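Local atomic coordinates of XAC2610 protein (PDB entry 4QTQ), a protein that probably inhibits a peptidoglycan hydrolase, acting as an immunity protein in the bacterial killing that Xanthomonas carries out through its type IV secretion system. Residues A13-I21 with S31-E39; F57-P67 with Y125-L134. One frame throughout, in Å; residues are numbered along the deposited sequence.

Contact 1 (A13-I21 with S31-E39); sequences AKLNEQGEI and SVHAQSCTE
Ile21 and Val32 form an antiparallel hydrogen-bonded pair, Ile21 N giving to Val32 O and Val32 N to Ile21 O, both at 3.0 Å; Glu20 and His33 follow as a non-hydrogen-bonded pair, and Ala34 N then reaches Gly19 O at 2.8 Å. A type I turn from Asn16 to Gly19 leads into this ladder. Glycine suits its last position, where phi is positive (66°) and CA runs close to Ala34 O. Asn16 OD1 steadies the turn by accepting from Glu20 N at 3.0 Å, with a weaker bond from Gln18 N. Gln35 starts away from the turn but bends back at chi2 (-73°), bringing NE2 to Gln18 O at 2.8 Å, with the oxygen near its amide plane. In one of the two conformers of His33, ND1 lies 3.5 Å from Glu20 CG, with the carboxylate steep to the imidazole. The other face is apolar: the beta-branched Ile21 and Val32 meet through their CB atoms, while Leu15 divides its methyls, CD2 facing Val32 CG1 and CD1 resting 3.7 Å from Cys37 SG. That sulfur is bonded to Cys47, on strand 44-47, which Leu15 also touches. The hairpin's open end is thus held by backbone bonds, one amide bond and apolar contacts, among them Leu15 against the disulfide, with Glu20 and His33 on the face away from Ile21 and Val32.

Contact 2 (F57-P67 with Y125-L134); sequences FPGAKPIALEP and YLFDAAQKTL
Tyr125 OH, which lies 3.6 Å from Pro67 CB, bonds a water at 2.7 Å in the plane of its ring; the same water gives a weak bond to Glu66 O. No direct hydrogen bond joins segments 57-67 and 125-134, and Leu134 N, buried here, has no partner in the model. A second water spans them at the far end, donating to Lys61 O and Lys132 O. Between the two bridges lies apolar packing. Leu65 lays its methyls over one face of the Tyr125 ring, CD2 making a CH-pi contact 4.0 Å from the centroid, and CD2 also presses on Leu134 CB at 3.8 Å. With CG1 of Ile63 beside the backbone N (chi1 -60°), CD1 arrives at the edge of Phe127, 3.7 Å from CE1, while CG2 meets Leu134 CD1 and Thr133 OG1; two branches let one side chain reach both Phe127 and Leu134. The methyl CD1 of Leu134 also sits at the rim of the Phe57 ring, 3.9 Å from CE2. Phe57 and Phe127 meet obliquely, their planes 72° apart, and both rings also contact the calcium ligand His104. In the hairpin that carries Phe127, Lys132 and Thr133 both face Asp128 in a G1 beta bulge, where Lys132 has positive phi. Strand 63-65 therefore packs on the sheet next to the calcium loop, consistent with a beta-sandwich, through shape and desolvation, with water bridging only the two ends.

How the contacts relate
Contacts 1 and 2 share the four-stranded antiparallel sheet 20-25, 28-33, 52-56, 63-65 and involve its two outermost strands. Contact 1 lies within the sheet, where strand 20-25 pairs with strand 28-33; contact 2 joins strand 63-65 to strands 121-128 and 133-136 of a separate six-stranded sheet. Their centres are 22 Å apart and their nearest atoms about 7 Å, so they do not touch; strand 52-56 runs between them, bonded to Ser31 and His33 on one side and to Ile63 and Leu65 on the other. Contact 2 also borders the metal site: the side chain of Phe127 is about 5 Å from the calcium, and its backbone N bonds the ligand Asp106.

Contact 1 (A13-I21 with S31-E39)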
ATOM      1  N   ALA A  13       4.488  -6.505  16.903  1.00 54.46           N
ATOM      2  CA  ALA A  13       3.676  -6.380  18.101  1.00 56.31           C
ATOM      3  C   ALA A  13       2.436  -7.237  17.947  1.00 57.06           C
ATOM      4  O   ALA A  13       2.069  -7.576  16.838  1.00 55.01           O
ATOM      5  CB  ALA A  13       3.281  -4.927  18.318  1.00 55.58           C
ATOM      6  N   LYS A  14       1.822  -7.601  19.069  1.00 44.80           N
ATOM      7  CA  LYS A  14       0.513  -8.261  19.073  1.00 47.77           C
ATOM      8  C   LYS A  14      -0.464  -7.543  20.003  1.00 45.75           C
ATOM      9  O   LYS A  14      -0.072  -6.929  21.002  1.00 44.08           O
ATOM     10  CB  LYS A  14       0.617  -9.747  19.444  1.00 52.76           C
ATOM     11  CG  LYS A  14       1.128 -10.038  20.843  1.00 54.99           C
ATOM     12  CD  LYS A  14       1.539 -11.503  20.982  1.00 61.14           C
ATOM     13  CE  LYS A  14       2.944 -11.745  20.437  1.00 65.42           C
ATOM     14  NZ  LYS A  14       3.238 -13.193  20.223  1.00 71.56           N
ATOM     15  N   LEU A  15      -1.741  -7.614  19.650  1.00 45.39           N
ATOM     16  CA  LEU A  15      -2.790  -7.009  20.448  1.00 45.67           C
ATOM     17  C   LEU A  15      -2.782  -7.634  21.838  1.00 47.53           C
ATOM     18  O   LEU A  15      -2.936  -8.853  21.984  1.00 49.10           O
ATOM     19  CB  LEU A  15      -4.154  -7.203  19.773  1.00 47.77           C
ATOM     20  CG  LEU A  15      -4.297  -6.475  18.432  1.00 48.84           C
ATOM     21  CD1 LEU A  15      -5.431  -7.068  17.616  1.00 52.48           C
ATOM     22  CD2 LEU A  15      -4.495  -4.981  18.653  1.00 47.57           C
ATOM     23  N   ASN A  16      -2.555  -6.803  22.854  1.00 46.62           N
ATOM     24  CA  ASN A  16      -2.607  -7.255  24.240  1.00 47.99           C
ATOM     25  C   ASN A  16      -4.039  -7.570  24.686  1.00 50.94           C
ATOM     26  O   ASN A  16      -4.985  -7.499  23.892  1.00 51.49           O
ATOM     27  CB  ASN A  16      -1.944  -6.215  25.168  1.00 47.74           C
ATOM     28  CG  ASN A  16      -2.798  -4.971  25.396  1.00 46.63           C
ATOM     29  OD1 ASN A  16      -3.907  -4.834  24.874  1.00 44.84           O
ATOM     30  ND2 ASN A  16      -2.276  -4.057  26.191  1.00 48.47           N
ATOM     31  N   GLU A  17      -4.185  -7.913  25.959  1.00 55.11           N
ATOM     32  CA  GLU A  17      -5.486  -8.263  26.544  1.00 58.50           C
ATOM     33  C   GLU A  17      -6.601  -7.197  26.401  1.00 58.48           C
ATOM     34  O   GLU A  17      -7.775  -7.548  26.396  1.00 60.15           O
ATOM     35  CB  GLU A  17      -5.319  -8.702  28.014  1.00 61.64           C
ATOM     36  CG  GLU A  17      -4.575  -7.721  28.923  0.80 65.21           C
ATOM     37  CD  GLU A  17      -3.061  -7.696  28.722  0.80 65.84           C
ATOM     38  OE1 GLU A  17      -2.526  -8.613  28.060  0.80 64.63           O
ATOM     39  OE2 GLU A  17      -2.400  -6.748  29.214  0.80 67.31           O
ATOM     40  N   GLN A  18      -6.245  -5.918  26.267  1.00 59.92           N
ATOM     41  CA  GLN A  18      -7.234  -4.853  25.978  1.00 61.63           C
ATOM     42  C   GLN A  18      -7.449  -4.578  24.476  1.00 59.74           C
ATOM     43  O   GLN A  18      -8.104  -3.593  24.112  1.00 61.46           O
ATOM     44  CB  GLN A  18      -6.834  -3.534  26.663  1.00 65.68           C
ATOM     45  CG  GLN A  18      -7.111  -3.485  28.154  1.00 71.21           C
ATOM     46  CD  GLN A  18      -6.099  -4.272  28.959  1.00 74.10           C
ATOM     47  OE1 GLN A  18      -4.898  -4.217  28.681  1.00 74.79           O
ATOM     48  NE2 GLN A  18      -6.573  -5.008  29.964  1.00 78.04           N
ATOM     49  N   GLY A  19      -6.914  -5.430  23.606  1.00 56.21           N
ATOM     50  CA  GLY A  19      -6.987  -5.191  22.165  1.00 54.56           C
ATOM     51  C   GLY A  19      -6.189  -3.961  21.755  1.00 52.70           C
ATOM     52  O   GLY A  19      -6.662  -3.141  20.970  1.00 52.03           O
ATOM     53  N   GLU A  20      -4.967  -3.851  22.275  1.00 49.76           N
ATOM     54  CA  GLU A  20      -4.144  -2.669  22.074  1.00 49.66           C
ATOM     55  C   GLU A  20      -2.703  -2.995  21.717  1.00 46.62           C
ATOM     56  O   GLU A  20      -2.120  -3.944  22.245  1.00 45.91           O
ATOM     57  CB  GLU A  20      -4.202  -1.775  23.320  1.00 53.56           C
ATOM     58  CG  GLU A  20      -5.115  -0.572  23.138  1.00 60.58           C
ATOM     59  CD  GLU A  20      -5.837  -0.142  24.405  1.00 67.66           C
ATOM     60  OE1 GLU A  20      -5.327  -0.401  25.523  1.00 70.04           O
ATOM     61  OE2 GLU A  20      -6.925   0.466  24.270  1.00 73.34           O
ATOM     62  N   ILE A  21      -2.154  -2.199  20.800  1.00 44.93           N
ATOM     63  CA  ILE A  21      -0.728  -2.179  20.478  1.00 43.17           C
ATOM     64  C   ILE A  21      -0.272  -0.736  20.597  1.00 44.55           C
ATOM     65  O   ILE A  21      -1.046   0.184  20.340  1.00 42.53           O
ATOM     66  CB  ILE A  21      -0.457  -2.632  19.025  1.00 45.23           C
ATOM     67  CG1 ILE A  21      -0.703  -4.125  18.867  1.00 46.13           C
ATOM     68  CG2 ILE A  21       0.974  -2.291  18.591  1.00 45.95           C
ATOM     69  CD1 ILE A  21      -0.898  -4.557  17.433  1.00 48.38           C
ATOM     70  N   SER A  31      -0.362   3.581  17.519  1.00 41.36           N
ATOM     71  CA  SER A  31      -1.130   2.691  18.375  0.50 42.38           C
ATOM     72  C   SER A  31      -2.297   2.105  17.603  1.00 41.28           C
ATOM     73  O   SER A  31      -2.810   2.722  16.678  1.00 41.35           O
ATOM     74  CB  SER A  31      -1.628   3.421  19.627  0.50 43.84           C
ATOM     75  OG  SER A  31      -2.535   4.462  19.306  0.50 44.17           O
ATOM     76  N   VAL A  32      -2.697   0.904  17.990  1.00 42.13           N
ATOM     77  CA  VAL A  32      -3.832   0.217  17.391  1.00 41.81           C
ATOM     78  C   VAL A  32      -4.779  -0.148  18.529  1.00 43.95           C
ATOM     79  O   VAL A  32      -4.336  -0.625  19.574  1.00 44.88           O
ATOM     80  CB  VAL A  32      -3.408  -1.081  16.656  1.00 41.09           C
ATOM     81  CG1 VAL A  32      -4.619  -1.758  16.016  1.00 40.98           C
ATOM     82  CG2 VAL A  32      -2.346  -0.794  15.603  1.00 40.52           C
ATOM     83  N   HIS A  33      -6.067   0.112  18.325  1.00 44.28           N
ATOM     84  CA  HIS A  33      -7.106  -0.269  19.257  0.50 46.71           C
ATOM     85  C   HIS A  33      -8.147  -1.078  18.468  1.00 47.31           C
ATOM     86  O   HIS A  33      -8.845  -0.523  17.614  1.00 47.46           O
ATOM     87  CB  HIS A  33      -7.703   0.997  19.886  0.50 48.49           C
ATOM     88  CG  HIS A  33      -6.692   2.083  20.110  0.50 48.39           C
ATOM     89  ND1 HIS A  33      -5.985   2.210  21.285  0.50 49.23           N
ATOM     90  CD2 HIS A  33      -6.240   3.063  19.291  0.50 47.95           C
ATOM     91  CE1 HIS A  33      -5.158   3.236  21.189  0.50 49.84           C
ATOM     92  NE2 HIS A  33      -5.293   3.771  19.989  0.50 49.08           N
ATOM     93  N   ALA A  34      -8.228  -2.377  18.736  1.00 47.41           N
ATOM     94  CA  ALA A  34      -9.125  -3.264  18.005  1.00 48.73           C
ATOM     95  C   ALA A  34      -9.591  -4.386  18.902  1.00 51.30           C
ATOM     96  O   ALA A  34      -8.773  -5.130  19.441  1.00 51.07           O
ATOM     97  CB  ALA A  34      -8.426  -3.844  16.783  1.00 47.48           C
ATOM     98  N   GLN A  35     -10.906  -4.504  19.034  1.00 55.57           N
ATOM     99  CA  GLN A  35     -11.546  -5.552  19.819  1.00 60.36           C
ATOM    100  C   GLN A  35     -12.156  -6.592  18.877  1.00 58.30           C
ATOM    101  O   GLN A  35     -12.382  -6.321  17.699  1.00 59.06           O
ATOM    102  CB  GLN A  35     -12.671  -4.955  20.680  1.00 66.12           C
ATOM    103  CG  GLN A  35     -12.378  -3.601  21.322  1.00 71.16           C
ATOM    104  CD  GLN A  35     -11.407  -3.699  22.482  1.00 75.87           C
ATOM    105  OE1 GLN A  35     -11.709  -4.323  23.498  1.00 80.50           O
ATOM    106  NE2 GLN A  35     -10.238  -3.069  22.344  1.00 77.25           N
ATOM    107  N   SER A  36     -12.432  -7.775  19.409  1.00 58.51           N
ATOM    108  CA  SER A  36     -13.204  -8.802  18.696  1.00 58.99           C
ATOM    109  C   SER A  36     -12.591  -9.215  17.354  1.00 55.56           C
ATOM    110  O   SER A  36     -13.309  -9.501  16.396  1.00 57.17           O
ATOM    111  CB  SER A  36     -14.646  -8.327  18.475  1.00 62.66           C
ATOM    112  OG  SER A  36     -15.228  -7.876  19.685  1.00 67.12           O
ATOM    113  N   CYS A  37     -11.263  -9.250  17.296  1.00 51.13           N
ATOM    114  CA  CYS A  37     -10.551  -9.723  16.131  1.00 47.21           C
ATOM    115  C   CYS A  37     -10.650 -11.247  16.075  1.00 46.96           C
ATOM    116  O   CYS A  37     -10.911 -11.887  17.088  1.00 48.70           O
ATOM    117  CB  CYS A  37      -9.090  -9.274  16.206  1.00 46.87           C
ATOM    118  SG  CYS A  37      -8.894  -7.474  16.391  1.00 46.64           S
ATOM    119  N   THR A  38     -10.460 -11.824  14.892  1.00 45.30           N
ATOM    120  CA  THR A  38     -10.459 -13.276  14.736  1.00 46.02           C
ATOM    121  C   THR A  38      -9.204 -13.682  13.988  1.00 44.12           C
ATOM    122  O   THR A  38      -8.723 -12.946  13.123  1.00 40.48           O
ATOM    123  CB  THR A  38     -11.684 -13.758  13.949  1.00 46.20           C
ATOM    124  OG1 THR A  38     -11.708 -13.097  12.680  1.00 49.39           O
ATOM    125  CG2 THR A  38     -12.973 -13.461  14.709  1.00 47.12           C
ATOM    126  N   GLU A  39      -8.670 -14.855  14.307  1.00 44.52           N
ATOM    127  CA  GLU A  39      -7.436 -15.269  13.672  1.00 44.50           C
ATOM    128  C   GLU A  39      -7.703 -15.755  12.257  1.00 44.44           C
ATOM    129  O   GLU A  39      -8.526 -16.635  12.041  1.00 45.85           O
ATOM    130  CB  GLU A  39      -6.716 -16.337  14.468  1.00 47.00           C
ATOM    131  CG  GLU A  39      -5.358 -16.636  13.869  1.00 47.53           C
ATOM    132  CD  GLU A  39      -4.425 -17.326  14.822  1.00 48.35           C
ATOM    133  OE1 GLU A  39      -3.474 -17.947  14.331  1.00 48.56           O
ATOM    134  OE2 GLU A  39      -4.637 -17.244  16.044  1.00 51.32           O
TER

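Contact 2 (F57-P67 with Y125-L134)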
ATOM      1  N   PHE A  57       2.824  11.964  14.527  1.00 36.50           N
ATOM      2  CA  PHE A  57       4.088  12.432  13.952  1.00 38.07           C
ATOM      3  C   PHE A  57       4.756  13.373  14.950  1.00 37.84           C
ATOM      4  O   PHE A  57       4.061  13.983  15.759  1.00 36.11           O
ATOM      5  CB  PHE A  57       3.830  13.144  12.622  1.00 39.27           C
ATOM      6  CG  PHE A  57       3.226  12.242  11.563  1.00 39.40           C
ATOM      7  CD1 PHE A  57       4.013  11.284  10.917  1.00 41.46           C
ATOM      8  CD2 PHE A  57       1.880  12.335  11.229  1.00 38.26           C
ATOM      9  CE1 PHE A  57       3.466  10.443   9.954  1.00 42.40           C
ATOM     10  CE2 PHE A  57       1.327  11.502  10.264  1.00 39.45           C
ATOM     11  CZ  PHE A  57       2.123  10.555   9.625  1.00 41.13           C
ATOM     12  N   PRO A  58       6.103  13.477  14.929  1.00 40.03           N
ATOM     13  CA  PRO A  58       6.758  14.364  15.904  1.00 40.84           C
ATOM     14  C   PRO A  58       6.268  15.805  15.811  1.00 39.76           C
ATOM     15  O   PRO A  58       6.233  16.372  14.710  1.00 39.00           O
ATOM     16  CB  PRO A  58       8.248  14.304  15.520  1.00 42.50           C
ATOM     17  CG  PRO A  58       8.400  13.114  14.666  1.00 43.84           C
ATOM     18  CD  PRO A  58       7.070  12.836  14.025  1.00 42.55           C
ATOM     19  N   GLY A  59       5.887  16.371  16.954  1.00 40.68           N
ATOM     20  CA  GLY A  59       5.539  17.799  17.076  1.00 41.34           C
ATOM     21  C   GLY A  59       4.104  18.109  16.679  1.00 42.12           C
ATOM     22  O   GLY A  59       3.702  19.286  16.547  1.00 39.96           O
ATOM     23  N   ALA A  60       3.329  17.039  16.508  1.00 42.76           N
ATOM     24  CA  ALA A  60       2.005  17.106  15.929  1.00 41.30           C
ATOM     25  C   ALA A  60       0.985  16.426  16.822  1.00 42.09           C
ATOM     26  O   ALA A  60       1.302  15.566  17.656  1.00 41.31           O
ATOM     27  CB  ALA A  60       1.992  16.459  14.558  1.00 41.81           C
ATOM     28  N   LYS A  61      -0.253  16.847  16.616  1.00 40.01           N
ATOM     29  CA  LYS A  61      -1.407  16.281  17.258  1.00 40.85           C
ATOM     30  C   LYS A  61      -1.674  14.874  16.671  1.00 37.90           C
ATOM     31  O   LYS A  61      -1.593  14.677  15.445  1.00 37.20           O
ATOM     32  CB  LYS A  61      -2.587  17.230  16.999  1.00 42.92           C
ATOM     33  CG  LYS A  61      -3.904  16.890  17.664  1.00 47.27           C
ATOM     34  CD  LYS A  61      -4.781  18.149  17.778  1.00 50.31           C
ATOM     35  CE  LYS A  61      -6.254  17.846  17.549  1.00 53.75           C
ATOM     36  NZ  LYS A  61      -6.755  16.724  18.390  1.00 55.09           N
ATOM     37  N   PRO A  62      -1.985  13.896  17.533  1.00 37.18           N
ATOM     38  CA  PRO A  62      -2.342  12.553  17.050  1.00 37.04           C
ATOM     39  C   PRO A  62      -3.452  12.564  15.999  1.00 36.77           C
ATOM     40  O   PRO A  62      -4.384  13.358  16.100  1.00 37.98           O
ATOM     41  CB  PRO A  62      -2.826  11.843  18.321  1.00 38.20           C
ATOM     42  CG  PRO A  62      -2.119  12.545  19.437  1.00 39.47           C
ATOM     43  CD  PRO A  62      -2.015  13.978  19.010  1.00 38.63           C
ATOM     44  N   ILE A  63      -3.331  11.694  14.997  1.00 36.49           N
ATOM     45  CA  ILE A  63      -4.342  11.532  13.953  1.00 36.46           C
ATOM     46  C   ILE A  63      -4.884  10.096  14.000  1.00 37.31           C
ATOM     47  O   ILE A  63      -4.108   9.135  13.972  1.00 37.05           O
ATOM     48  CB  ILE A  63      -3.741  11.826  12.558  1.00 36.52           C
ATOM     49  CG1 ILE A  63      -3.214  13.273  12.507  1.00 36.79           C
ATOM     50  CG2 ILE A  63      -4.777  11.580  11.474  1.00 36.41           C
ATOM     51  CD1 ILE A  63      -2.268  13.570  11.360  1.00 37.34           C
ATOM     52  N   ALA A  64      -6.206   9.958  14.081  1.00 38.15           N
ATOM     53  CA  ALA A  64      -6.863   8.642  14.134  1.00 38.44           C
ATOM     54  C   ALA A  64      -7.373   8.217  12.756  1.00 37.40           C
ATOM     55  O   ALA A  64      -8.070   8.969  12.087  1.00 39.17           O
ATOM     56  CB  ALA A  64      -8.018   8.668  15.129  1.00 40.19           C
ATOM     57  N   LEU A  65      -7.020   7.012  12.334  1.00 36.04           N
ATOM     58  CA  LEU A  65      -7.538   6.447  11.107  1.00 36.20           C
ATOM     59  C   LEU A  65      -8.530   5.375  11.483  1.00 37.70           C
ATOM     60  O   LEU A  65      -8.307   4.650  12.463  1.00 37.34           O
ATOM     61  CB  LEU A  65      -6.419   5.835  10.283  1.00 35.42           C
ATOM     62  CG  LEU A  65      -5.265   6.752   9.912  1.00 35.22           C
ATOM     63  CD1 LEU A  65      -4.197   5.936   9.218  1.00 35.81           C
ATOM     64  CD2 LEU A  65      -5.743   7.884   9.024  1.00 36.94           C
ATOM     65  N   GLU A  66      -9.615   5.284  10.716  1.00 39.81           N
ATOM     66  CA  GLU A  66     -10.628   4.258  10.910  1.00 44.04           C
ATOM     67  C   GLU A  66     -10.809   3.413   9.638  1.00 41.99           C
ATOM     68  O   GLU A  66     -11.766   3.619   8.885  1.00 43.51           O
ATOM     69  CB  GLU A  66     -11.956   4.884  11.327  1.00 48.14           C
ATOM     70  CG  GLU A  66     -11.938   5.530  12.709  1.00 52.62           C
ATOM     71  CD  GLU A  66     -11.735   7.038  12.688  1.00 57.37           C
ATOM     72  OE1 GLU A  66     -11.481   7.623  11.605  1.00 59.17           O
ATOM     73  OE2 GLU A  66     -11.843   7.648  13.779  1.00 63.69           O
ATOM     74  N   PRO A  67      -9.889   2.457   9.398  1.00 39.41           N
ATOM     75  CA  PRO A  67     -10.015   1.598   8.214  1.00 38.67           C
ATOM     76  C   PRO A  67     -11.200   0.620   8.298  1.00 39.69           C
ATOM     77  O   PRO A  67     -11.624   0.215   9.395  1.00 40.67           O
ATOM     78  CB  PRO A  67      -8.676   0.851   8.168  1.00 37.56           C
ATOM     79  CG  PRO A  67      -8.197   0.844   9.579  1.00 37.52           C
ATOM     80  CD  PRO A  67      -8.689   2.127  10.196  1.00 38.24           C
ATOM     81  N   TYR A 125      -3.421   6.550   2.836  1.00 33.01           N
ATOM     82  CA  TYR A 125      -3.727   7.876   3.378  1.00 32.33           C
ATOM     83  C   TYR A 125      -2.533   8.826   3.202  1.00 32.58           C
ATOM     84  O   TYR A 125      -1.441   8.582   3.749  1.00 31.68           O
ATOM     85  CB  TYR A 125      -4.074   7.799   4.872  1.00 33.11           C
ATOM     86  CG  TYR A 125      -5.117   6.755   5.243  1.00 33.15           C
ATOM     87  CD1 TYR A 125      -4.786   5.408   5.287  1.00 33.96           C
ATOM     88  CD2 TYR A 125      -6.422   7.116   5.556  1.00 34.15           C
ATOM     89  CE1 TYR A 125      -5.722   4.443   5.616  1.00 34.25           C
ATOM     90  CE2 TYR A 125      -7.379   6.159   5.888  1.00 34.23           C
ATOM     91  CZ  TYR A 125      -7.016   4.819   5.909  1.00 34.43           C
ATOM     92  OH  TYR A 125      -7.908   3.847   6.249  1.00 33.91           O
ATOM     93  N   LEU A 126      -2.739   9.906   2.445  1.00 32.66           N
ATOM     94  CA  LEU A 126      -1.708  10.928   2.270  1.00 33.95           C
ATOM     95  C   LEU A 126      -1.842  12.014   3.336  1.00 34.46           C
ATOM     96  O   LEU A 126      -2.945  12.470   3.650  1.00 33.75           O
ATOM     97  CB  LEU A 126      -1.793  11.550   0.872  1.00 34.35           C
ATOM     98  CG  LEU A 126      -1.562  10.628  -0.325  1.00 34.57           C
ATOM     99  CD1 LEU A 126      -1.593  11.450  -1.598  1.00 35.52           C
ATOM    100  CD2 LEU A 126      -0.235   9.888  -0.214  1.00 35.14           C
ATOM    101  N   PHE A 127      -0.715  12.437   3.891  1.00 37.24           N
ATOM    102  CA  PHE A 127      -0.734  13.554   4.796  1.00 39.21           C
ATOM    103  C   PHE A 127      -1.059  14.819   4.005  1.00 42.65           C
ATOM    104  O   PHE A 127      -0.391  15.135   3.025  1.00 41.37           O
ATOM    105  CB  PHE A 127       0.605  13.724   5.513  1.00 39.43           C
ATOM    106  CG  PHE A 127       0.552  14.726   6.615  1.00 41.12           C
ATOM    107  CD1 PHE A 127      -0.105  14.428   7.799  1.00 41.14           C
ATOM    108  CD2 PHE A 127       1.132  15.979   6.464  1.00 43.77           C
ATOM    109  CE1 PHE A 127      -0.175  15.358   8.817  1.00 43.94           C
ATOM    110  CE2 PHE A 127       1.071  16.912   7.483  1.00 46.76           C
ATOM    111  CZ  PHE A 127       0.426  16.600   8.665  1.00 46.66           C
ATOM    112  N   ASP A 128      -2.114  15.509   4.416  1.00 46.48           N
ATOM    113  CA  ASP A 128      -2.535  16.726   3.751  1.00 51.93           C
ATOM    114  C   ASP A 128      -2.017  17.876   4.594  1.00 54.65           C
ATOM    115  O   ASP A 128      -2.545  18.148   5.671  1.00 56.01           O
ATOM    116  CB  ASP A 128      -4.056  16.759   3.627  1.00 54.87           C
ATOM    117  CG  ASP A 128      -4.539  17.779   2.617  1.00 60.53           C
ATOM    118  OD1 ASP A 128      -4.263  18.984   2.800  1.00 64.45           O
ATOM    119  OD2 ASP A 128      -5.203  17.367   1.641  1.00 62.41           O
ATOM    120  N   ALA A 129      -0.966  18.525   4.096  1.00 57.04           N
ATOM    121  CA  ALA A 129      -0.248  19.578   4.823  1.00 61.45           C
ATOM    122  C   ALA A 129      -1.140  20.751   5.256  1.00 65.67           C
ATOM    123  O   ALA A 129      -0.907  21.363   6.305  1.00 65.85           O
ATOM    124  CB  ALA A 129       0.913  20.090   3.977  1.00 63.13           C
ATOM    125  N   ALA A 130      -2.153  21.048   4.443  1.00 67.99           N
ATOM    126  CA  ALA A 130      -3.104  22.119   4.740  1.00 74.17           C
ATOM    127  C   ALA A 130      -3.955  21.756   5.944  1.00 72.16           C
ATOM    128  O   ALA A 130      -4.023  22.503   6.921  1.00 75.11           O
ATOM    129  CB  ALA A 130      -3.993  22.388   3.530  1.00 76.68           C
ATOM    130  N   GLN A 131      -4.575  20.580   5.882  1.00 68.97           N
ATOM    131  CA  GLN A 131      -5.519  20.156   6.904  1.00 65.45           C
ATOM    132  C   GLN A 131      -4.870  19.689   8.201  1.00 62.51           C
ATOM    133  O   GLN A 131      -5.548  19.588   9.224  1.00 62.73           O
ATOM    134  CB  GLN A 131      -6.394  19.038   6.353  1.00 63.74           C
ATOM    135  CG  GLN A 131      -7.243  19.459   5.162  1.00 67.73           C
ATOM    136  CD  GLN A 131      -7.993  18.295   4.540  1.00 65.54           C
ATOM    137  OE1 GLN A 131      -8.005  18.140   3.320  1.00 68.22           O
ATOM    138  NE2 GLN A 131      -8.614  17.465   5.375  1.00 62.71           N
ATOM    139  N   LYS A 132      -3.567  19.418   8.171  1.00 60.35           N
ATOM    140  CA  LYS A 132      -2.886  18.728   9.271  1.00 58.93           C
ATOM    141  C   LYS A 132      -3.605  17.435   9.573  1.00 53.85           C
ATOM    142  O   LYS A 132      -3.963  17.159  10.720  1.00 54.60           O
ATOM    143  CB  LYS A 132      -2.787  19.585  10.546  1.00 63.22           C
ATOM    144  CG  LYS A 132      -1.886  20.796  10.408  1.00 68.89           C
ATOM    145  CD  LYS A 132      -0.415  20.416  10.364  1.00 68.98           C
ATOM    146  CE  LYS A 132       0.371  21.492   9.644  1.00 74.42           C
ATOM    147  NZ  LYS A 132       1.801  21.157   9.444  1.00 75.28           N
ATOM    148  N   THR A 133      -3.830  16.644   8.533  1.00 50.05           N
ATOM    149  CA  THR A 133      -4.352  15.327   8.741  1.00 46.02           C
ATOM    150  C   THR A 133      -3.988  14.379   7.607  1.00 43.17           C
ATOM    151  O   THR A 133      -3.329  14.757   6.638  1.00 43.60           O
ATOM    152  CB  THR A 133      -5.871  15.363   8.935  1.00 46.66           C
ATOM    153  OG1 THR A 133      -6.303  14.099   9.462  1.00 47.87           O
ATOM    154  CG2 THR A 133      -6.590  15.660   7.615  1.00 47.17           C
ATOM    155  N   LEU A 134      -4.441  13.141   7.757  1.00 39.48           N
ATOM    156  CA  LEU A 134      -4.196  12.083   6.804  1.00 37.59           C
ATOM    157  C   LEU A 134      -5.511  11.876   6.103  1.00 37.71           C
ATOM    158  O   LEU A 134      -6.520  11.702   6.764  1.00 38.22           O
ATOM    159  CB  LEU A 134      -3.773  10.808   7.549  1.00 37.07           C
ATOM    160  CG  LEU A 134      -2.319  10.836   8.027  1.00 37.87           C
ATOM    161  CD1 LEU A 134      -2.108   9.957   9.250  1.00 39.07           C
ATOM    162  CD2 LEU A 134      -1.410  10.421   6.878  1.00 38.50           C
TER
HETATM  163  O   HOH W   1      -1.845  16.735  13.124  1.00 53.65           O
HETATM  164  O   HOH W   2     -10.423   4.812   6.177  1.00 52.04           O